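Local atomic coordinates of thiosulfate sulfurtransferase/rhodanese-like domain-containing protein 1 (Homo sapiens, PDB entry 6BEV), a protein that transfers sulfur from thiosulfate to glutathione to make S-sulfanylglutathione, a central intermediate of hydrogen sulfide metabolism, through a cysteine persulfide. Residues 39-44 with 94-99; 61-66 with 81-86; 27-32 with 128-133. All coordinates share one frame; numbering follows the deposited sequence. Where two conformers were deposited one is given.

Overall arrangement
From the N terminus, the chain first enters helix 29-38, whose opening turn is half of contact 3 (27-32 with 128-133). The first strand, 42-45, follows and pairs in contact 1 with strand 95-98, closing a loop of 49 residues. Contact 2 (61-66 with 81-86) lies wholly within that loop and fixes strand 61-62 to the end of helix 76-83. Contact 3 encloses both and brings the last helix, 126-133, back to the first. Contacts 1 and 2 meet where L43 O accepts from L61 N; contacts 1 and 3 meet through V96 and V27. Contacts 2 and 3 lie on opposite sides of the chain's centre, about 22 Å apart between centres.

Contact 1 (39-44 with 94-99); sequences GRARLF and HLVFFC
F44 meets F97 where strand 42-45 runs parallel to strand 95-98, and F44 gives up more surface here than any other residue. The two rings are near parallel, planes at 19° and centroids 4.9 Å apart, but slid so far that they barely overlap. CB of F44 reaches CD2 of F97 at 3.5 Å, while F44 CD2 sits above one face of the F97 ring, toward its rim. The far end of the F44 ring crosses L95, with CE2 4.0 Å from L95 CD2. F44 and F97 are paired across the strands and leave on the same face; with CG anti to the carbonyl carbon in both (chi1 -58° in F44), the side chains run alongside each other.

H94, just before its strand, lays CB and the edge of its imidazole against the backbone of R40; CB is 3.5 Å from R40 O. Its ND1 is hydrogen-bonded to R121, outside the pair. On the sheet face that carries L43 and V96, V96 CG1 packs alongside L43 CD2 at 4.0 Å, and F98 CE2 touches the same methyl.

Four backbone bonds hold the strands. R42 donates its N-H to H94 O and accepts from V96 N on its O (2.8 Å, 169° at the hydrogen). F44 repeats the pattern: its N donates to V96 O, and its O accepts from F98 N at 3.0 Å. Strand 95-98 then runs straight into C99, the cysteine that carries the persulfide. This is the central parallel pair of the rhodanese alpha/beta fold, with the active-site loop starting at the C-terminal end of a strand.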
# COMPACT_ATOMS: atom_id res chain seq x y z
N GLY A 39 14.19 4.68 1.97
CA GLY A 39 13.46 4.44 3.21
C GLY A 39 12.31 5.39 3.45
O GLY A 39 11.95 5.63 4.61
N ARG A 40 11.72 5.93 2.39
CA ARG A 40 10.70 6.97 2.51
C ARG A 40 9.29 6.55 2.10
O ARG A 40 8.37 7.36 2.26
CB ARG A 40 11.13 8.21 1.72
CG ARG A 40 12.29 8.89 2.41
CD ARG A 40 12.81 10.10 1.70
NE ARG A 40 13.70 10.80 2.61
CZ ARG A 40 14.75 11.53 2.25
NH1 ARG A 40 15.07 11.68 0.97
NH2 ARG A 40 15.49 12.10 3.21
N ALA A 41 9.09 5.35 1.57
CA ALA A 41 7.76 4.85 1.22
C ALA A 41 7.48 3.55 1.97
O ALA A 41 8.36 2.73 2.18
CB ALA A 41 7.62 4.58 -0.28
N ARG A 42 6.21 3.38 2.32
CA ARG A 42 5.69 2.13 2.86
C ARG A 42 4.74 1.55 1.84
O ARG A 42 3.96 2.29 1.24
CB ARG A 42 4.92 2.38 4.15
CG ARG A 42 5.74 2.45 5.40
CD ARG A 42 4.81 2.46 6.60
NE ARG A 42 4.30 1.14 7.02
CZ ARG A 42 3.53 0.95 8.10
NH1 ARG A 42 3.16 1.97 8.85
NH2 ARG A 42 3.11 -0.26 8.44
N LEU A 43 4.79 0.24 1.66
CA LEU A 43 4.01 -0.45 0.66
C LEU A 43 2.90 -1.25 1.32
O LEU A 43 3.14 -1.97 2.30
CB LEU A 43 4.89 -1.44 -0.11
CG LEU A 43 5.85 -0.85 -1.14
CD1 LEU A 43 6.93 -1.86 -1.50
CD2 LEU A 43 5.07 -0.43 -2.36
N PHE A 44 1.72 -1.22 0.71
CA PHE A 44 0.55 -1.99 1.14
C PHE A 44 -0.02 -2.72 -0.06
O PHE A 44 -0.52 -2.09 -1.00
CB PHE A 44 -0.51 -1.08 1.75
CG PHE A 44 -0.00 -0.28 2.92
CD1 PHE A 44 -0.09 -0.78 4.20
CD2 PHE A 44 0.57 0.96 2.74
CE1 PHE A 44 0.39 -0.05 5.28
CE2 PHE A 44 1.07 1.68 3.80
CZ PHE A 44 0.96 1.18 5.07
N HIS A 94 3.88 9.06 1.47
CA HIS A 94 4.18 7.96 0.59
C HIS A 94 3.75 6.62 1.18
O HIS A 94 4.51 5.65 1.24
CB HIS A 94 5.65 7.95 0.20
CG HIS A 94 6.14 9.27 -0.26
ND1 HIS A 94 5.68 9.89 -1.40
CD2 HIS A 94 7.07 10.10 0.28
CE1 HIS A 94 6.30 11.04 -1.55
NE2 HIS A 94 7.15 11.19 -0.55
N LEU A 95 2.47 6.58 1.57
CA LEU A 95 1.80 5.33 1.89
C LEU A 95 1.27 4.79 0.56
O LEU A 95 0.29 5.30 0.02
CB LEU A 95 0.67 5.56 2.89
CG LEU A 95 1.07 6.20 4.23
CD1 LEU A 95 -0.17 6.41 5.07
CD2 LEU A 95 2.09 5.37 4.98
N VAL A 96 1.96 3.81 -0.00
CA VAL A 96 1.74 3.38 -1.38
C VAL A 96 0.94 2.08 -1.39
O VAL A 96 1.39 1.05 -0.88
CB VAL A 96 3.07 3.22 -2.13
CG1 VAL A 96 2.82 2.69 -3.53
CG2 VAL A 96 3.81 4.54 -2.17
N PHE A 97 -0.24 2.14 -2.00
CA PHE A 97 -1.14 1.00 -2.12
C PHE A 97 -1.06 0.44 -3.54
O PHE A 97 -0.87 1.19 -4.50
CB PHE A 97 -2.58 1.44 -1.80
CG PHE A 97 -2.72 1.96 -0.40
CD1 PHE A 97 -2.46 3.29 -0.09
CD2 PHE A 97 -3.06 1.10 0.64
CE1 PHE A 97 -2.55 3.73 1.22
CE2 PHE A 97 -3.15 1.55 1.94
CZ PHE A 97 -2.89 2.86 2.22
N PHE A 98 -1.24 -0.88 -3.66
CA PHE A 98 -1.24 -1.48 -4.99
C PHE A 98 -2.00 -2.80 -4.99
O PHE A 98 -2.05 -3.52 -3.99
CB PHE A 98 0.19 -1.71 -5.51
CG PHE A 98 0.95 -2.76 -4.76
CD1 PHE A 98 0.99 -4.09 -5.19
CD2 PHE A 98 1.64 -2.44 -3.61
CE1 PHE A 98 1.68 -5.05 -4.44
CE2 PHE A 98 2.33 -3.40 -2.87
CZ PHE A 98 2.36 -4.70 -3.29
N CYS A 99 -2.50 -3.16 -6.17
CA CYS A 99 -2.97 -4.53 -6.44
C CYS A 99 -2.19 -5.07 -7.63
O CYS A 99 -1.05 -4.65 -7.84
CB CYS A 99 -4.49 -4.58 -6.62
SG CYS A 99 -5.08 -3.67 -8.06

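Contact 2 (61-66 with 81-86)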
# COMPACT_ATOMS: atom_id res chain seq x y z
N LEU A 61 3.28 -4.81 3.01
CA LEU A 61 2.38 -5.35 4.02
C LEU A 61 1.04 -5.66 3.36
O LEU A 61 0.48 -4.79 2.69
CB LEU A 61 2.18 -4.31 5.12
CG LEU A 61 1.22 -4.73 6.22
CD1 LEU A 61 1.74 -5.93 6.98
CD2 LEU A 61 0.97 -3.57 7.15
N ASN A 62 0.52 -6.86 3.57
CA ASN A 62 -0.76 -7.23 2.97
C ASN A 62 -1.91 -6.78 3.86
O ASN A 62 -2.10 -7.31 4.97
CB ASN A 62 -0.79 -8.74 2.75
CG ASN A 62 -2.08 -9.26 2.13
OD1 ASN A 62 -2.50 -10.37 2.44
ND2 ASN A 62 -2.70 -8.49 1.26
N ILE A 63 -2.67 -5.81 3.38
CA ILE A 63 -3.96 -5.43 3.97
C ILE A 63 -4.97 -5.50 2.84
O ILE A 63 -5.09 -4.54 2.05
CB ILE A 63 -3.98 -4.03 4.61
CG1 ILE A 63 -2.84 -3.87 5.61
CG2 ILE A 63 -5.33 -3.83 5.27
CD1 ILE A 63 -2.78 -2.50 6.25
N PRO A 64 -5.67 -6.61 2.69
CA PRO A 64 -6.67 -6.70 1.61
C PRO A 64 -7.60 -5.50 1.66
O PRO A 64 -7.97 -5.00 2.73
CB PRO A 64 -7.41 -8.00 1.94
CG PRO A 64 -6.39 -8.85 2.63
CD PRO A 64 -5.59 -7.87 3.46
N VAL A 65 -8.02 -5.05 0.47
CA VAL A 65 -8.84 -3.85 0.42
C VAL A 65 -10.11 -4.01 1.26
O VAL A 65 -10.58 -3.05 1.87
CB VAL A 65 -9.11 -3.42 -1.03
CG1 VAL A 65 -9.98 -4.43 -1.78
CG2 VAL A 65 -9.69 -2.00 -1.07
N SER A 66 -10.67 -5.22 1.34
CA SER A 66 -11.86 -5.46 2.14
C SER A 66 -11.61 -5.33 3.64
O SER A 66 -12.57 -5.20 4.41
CB SER A 66 -12.42 -6.85 1.86
OG SER A 66 -11.44 -7.84 2.14
N ALA A 81 -1.26 -6.09 16.43
CA ALA A 81 -1.58 -7.49 16.68
C ALA A 81 -1.96 -8.21 15.39
O ALA A 81 -1.49 -9.32 15.12
CB ALA A 81 -2.69 -7.61 17.71
N LEU A 82 -2.84 -7.61 14.58
CA LEU A 82 -3.35 -8.33 13.42
C LEU A 82 -2.33 -8.38 12.29
O LEU A 82 -2.19 -9.41 11.62
CB LEU A 82 -4.65 -7.70 12.93
CG LEU A 82 -5.37 -8.44 11.81
CD1 LEU A 82 -5.61 -9.91 12.14
CD2 LEU A 82 -6.66 -7.75 11.49
N TYR A 83 -1.63 -7.27 12.05
CA TYR A 83 -0.78 -7.11 10.87
C TYR A 83 0.72 -7.21 11.16
O TYR A 83 1.50 -7.25 10.21
CB TYR A 83 -1.11 -5.78 10.15
CG TYR A 83 -2.53 -5.79 9.64
CD1 TYR A 83 -2.90 -6.60 8.58
CD2 TYR A 83 -3.51 -5.04 10.27
CE1 TYR A 83 -4.21 -6.66 8.14
CE2 TYR A 83 -4.82 -5.09 9.82
CZ TYR A 83 -5.17 -5.91 8.77
OH TYR A 83 -6.50 -5.94 8.39
N SER A 84 1.12 -7.27 12.42
CA SER A 84 2.53 -7.42 12.79
C SER A 84 3.39 -6.27 12.26
O SER A 84 4.54 -6.47 11.87
CB SER A 84 3.10 -8.77 12.33
OG SER A 84 2.38 -9.84 12.89
N ALA A 85 2.83 -5.07 12.28
CA ALA A 85 3.51 -3.86 11.82
C ALA A 85 2.83 -2.69 12.51
O ALA A 85 1.73 -2.81 13.04
CB ALA A 85 3.42 -3.71 10.30
N GLU A 86 3.49 -1.53 12.49
CA GLU A 86 2.95 -0.35 13.14
C GLU A 86 1.90 0.33 12.25
O GLU A 86 2.08 0.46 11.04
CB GLU A 86 4.08 0.64 13.45
CG GLU A 86 3.67 1.84 14.28
CD GLU A 86 4.86 2.67 14.75
OE1 GLU A 86 5.73 2.14 15.47
OE2 GLU A 86 4.93 3.87 14.39
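An edge strand of the rhodanese sheet, 61-62, is covered here by the last turn of helix 76-83 and the chain that leaves it. Y83 does most of the covering. Its ring lies between two aliphatic side chains: I63 CG1 stands over one face, 4.2 Å from the centroid and 21° off the normal, a CH-pi contact, and L82 CG covers the opposite face. I63 crosses the tyrosine at about a right angle, and its other branch, CG2, comes 3.9 Å from Y83 OH. That hydroxyl is hydrogen-bonded to E67, in helix 65-73.

L61 works closer to the backbone. Its CG is anti to the backbone N (chi1 178°), and the two methyls divide the work: CD1 comes 3.5 Å from Y83 O, whereas CD2 packs on A85 CB at 4.0 Å and more loosely on Y83 CB. No hydrogen bond links the two segments, and the contact is mainly apolar. Beyond A85, E86 O accepts from R42 NH1, which ties the chain back to the neighbouring strand. A helix end and the chain after it, packed on an outer strand, here form part of the helical cover of the parallel sheet in this alpha/beta rhodanese fold.

Contact 3 (27-32 with 128-133)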
# COMPACT_ATOMS: atom_id res chain seq x y z
N VAL A 27 1.67 7.23 -7.91
CA VAL A 27 3.13 7.18 -7.92
C VAL A 27 3.59 6.29 -9.07
O VAL A 27 3.02 5.22 -9.31
CB VAL A 27 3.68 6.71 -6.55
CG1 VAL A 27 3.27 5.29 -6.22
CG2 VAL A 27 5.19 6.85 -6.50
N SER A 28 4.58 6.76 -9.81
CA SER A 28 5.19 5.99 -10.89
C SER A 28 6.25 5.05 -10.35
O SER A 28 6.79 5.23 -9.25
CB SER A 28 5.86 6.94 -11.89
OG SER A 28 7.02 7.51 -11.30
N LEU A 29 6.59 4.04 -11.15
CA LEU A 29 7.61 3.08 -10.75
C LEU A 29 8.96 3.73 -10.51
O LEU A 29 9.60 3.39 -9.51
CB LEU A 29 7.69 1.93 -11.76
CG LEU A 29 8.70 0.83 -11.42
CD1 LEU A 29 8.40 0.19 -10.09
CD2 LEU A 29 8.69 -0.22 -12.52
N PRO A 30 9.46 4.63 -11.36
CA PRO A 30 10.76 5.22 -11.03
C PRO A 30 10.77 5.96 -9.71
O PRO A 30 11.72 5.84 -8.94
CB PRO A 30 11.04 6.13 -12.24
CG PRO A 30 10.26 5.54 -13.36
CD PRO A 30 9.01 5.00 -12.71
N GLU A 31 9.71 6.72 -9.41
CA GLU A 31 9.67 7.41 -8.13
C GLU A 31 9.58 6.41 -6.99
O GLU A 31 10.26 6.55 -5.97
CB GLU A 31 8.51 8.39 -8.07
CG GLU A 31 8.57 9.21 -6.78
CD GLU A 31 7.40 10.14 -6.53
OE1 GLU A 31 6.48 10.26 -7.37
OE2 GLU A 31 7.38 10.73 -5.43
N LEU A 32 8.73 5.40 -7.15
CA LEU A 32 8.58 4.39 -6.11
C LEU A 32 9.91 3.71 -5.81
O LEU A 32 10.26 3.51 -4.64
CB LEU A 32 7.54 3.37 -6.53
CG LEU A 32 7.28 2.20 -5.56
CD1 LEU A 32 6.90 2.72 -4.18
CD2 LEU A 32 6.23 1.27 -6.11
N ARG A 128 1.67 -6.35 -11.75
CA ARG A 128 2.07 -6.89 -13.05
C ARG A 128 3.15 -6.04 -13.69
O ARG A 128 4.08 -6.58 -14.29
CB ARG A 128 0.88 -7.06 -13.99
CG ARG A 128 -0.03 -8.22 -13.65
CD ARG A 128 -1.24 -8.20 -14.56
NE ARG A 128 -2.27 -9.15 -14.15
CZ ARG A 128 -3.55 -9.02 -14.47
NH1 ARG A 128 -3.97 -7.97 -15.17
NH2 ARG A 128 -4.42 -9.93 -14.05
N GLU A 129 3.08 -4.70 -13.57
CA GLU A 129 4.16 -3.87 -14.08
C GLU A 129 5.43 -4.10 -13.30
O GLU A 129 6.51 -4.18 -13.89
CB GLU A 129 3.82 -2.38 -14.07
CG GLU A 129 5.01 -1.51 -14.55
CD GLU A 129 4.70 -0.03 -14.53
OE1 GLU A 129 4.78 0.59 -13.44
OE2 GLU A 129 4.36 0.52 -15.60
N TRP A 130 5.32 -4.20 -11.97
CA TRP A 130 6.49 -4.49 -11.16
C TRP A 130 7.22 -5.72 -11.71
O TRP A 130 8.44 -5.73 -11.84
CB TRP A 130 6.03 -4.72 -9.72
CG TRP A 130 7.16 -4.94 -8.83
CD1 TRP A 130 7.74 -6.13 -8.48
CD2 TRP A 130 7.91 -3.92 -8.18
NE1 TRP A 130 8.81 -5.91 -7.65
CE2 TRP A 130 8.94 -4.56 -7.46
CE3 TRP A 130 7.80 -2.53 -8.12
CZ2 TRP A 130 9.83 -3.86 -6.66
CZ3 TRP A 130 8.71 -1.83 -7.34
CH2 TRP A 130 9.71 -2.49 -6.63
N LEU A 131 6.46 -6.78 -11.99
CA LEU A 131 7.06 -8.01 -12.49
C LEU A 131 7.63 -7.84 -13.90
O LEU A 131 8.64 -8.46 -14.23
CB LEU A 131 6.00 -9.12 -12.52
CG LEU A 131 5.53 -9.62 -11.15
CD1 LEU A 131 4.32 -10.50 -11.36
CD2 LEU A 131 6.63 -10.38 -10.43
N GLU A 132 6.98 -7.00 -14.72
CA GLU A 132 7.37 -6.76 -16.10
C GLU A 132 8.67 -5.97 -16.19
O GLU A 132 9.47 -6.17 -17.12
CB GLU A 132 6.26 -5.96 -16.76
CG GLU A 132 6.51 -5.51 -18.19
CD GLU A 132 5.58 -4.37 -18.59
OE1 GLU A 132 5.60 -4.00 -19.78
OE2 GLU A 132 4.85 -3.84 -17.72
N LYS A 133 8.88 -5.04 -15.26
CA LYS A 133 10.03 -4.15 -15.28
C LYS A 133 11.15 -4.60 -14.34
O LYS A 133 12.19 -3.94 -14.28
CB LYS A 133 9.60 -2.73 -14.92
CG LYS A 133 8.46 -2.17 -15.75
CD LYS A 133 8.88 -1.68 -17.12
CE LYS A 133 7.77 -0.82 -17.71
NZ LYS A 133 8.14 -0.20 -19.00
O HOH W 1 5.22 3.25 -13.51
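L29 reaches across to the last helix with both of its methyls. The leucine has CG trans to its N (chi1 -178°), and chi2 of 59° splits the methyls, sending CD1 to the benzene side of the W130 indole and CD2 to K133. CD1 is 3.4 Å from W130 CE3 and equally near CZ3, a close fit with the two side chains at about a right angle. CD2 touches K133 CB at 3.6 Å. The lysine chain bends, and its amine leads away from the leucine. W130 leaves its helix with chi1 -176°, which brings the six-membered ring to L29 and lets CZ3 touch L32 CD2 at 4.2 Å.

This joins the first and last helices of the rhodanese domain, 29-38 and 126-133, next to strand 95-98, where L32 also packs on V96. E129 extends fully beyond CG and sets OE1 3.6 Å from L29 CB. A water bridges the helices: it accepts from L29 N at 2.8 Å and donates to E129 OE1 at 2.7 Å, so a backbone N-H in the first turn finds a partner. E129 OE1 is also hydrogen-bonded to Y123 OH. S28 sits at the N-cap of helix 29-38, its OG taking a weak bond from E31 N.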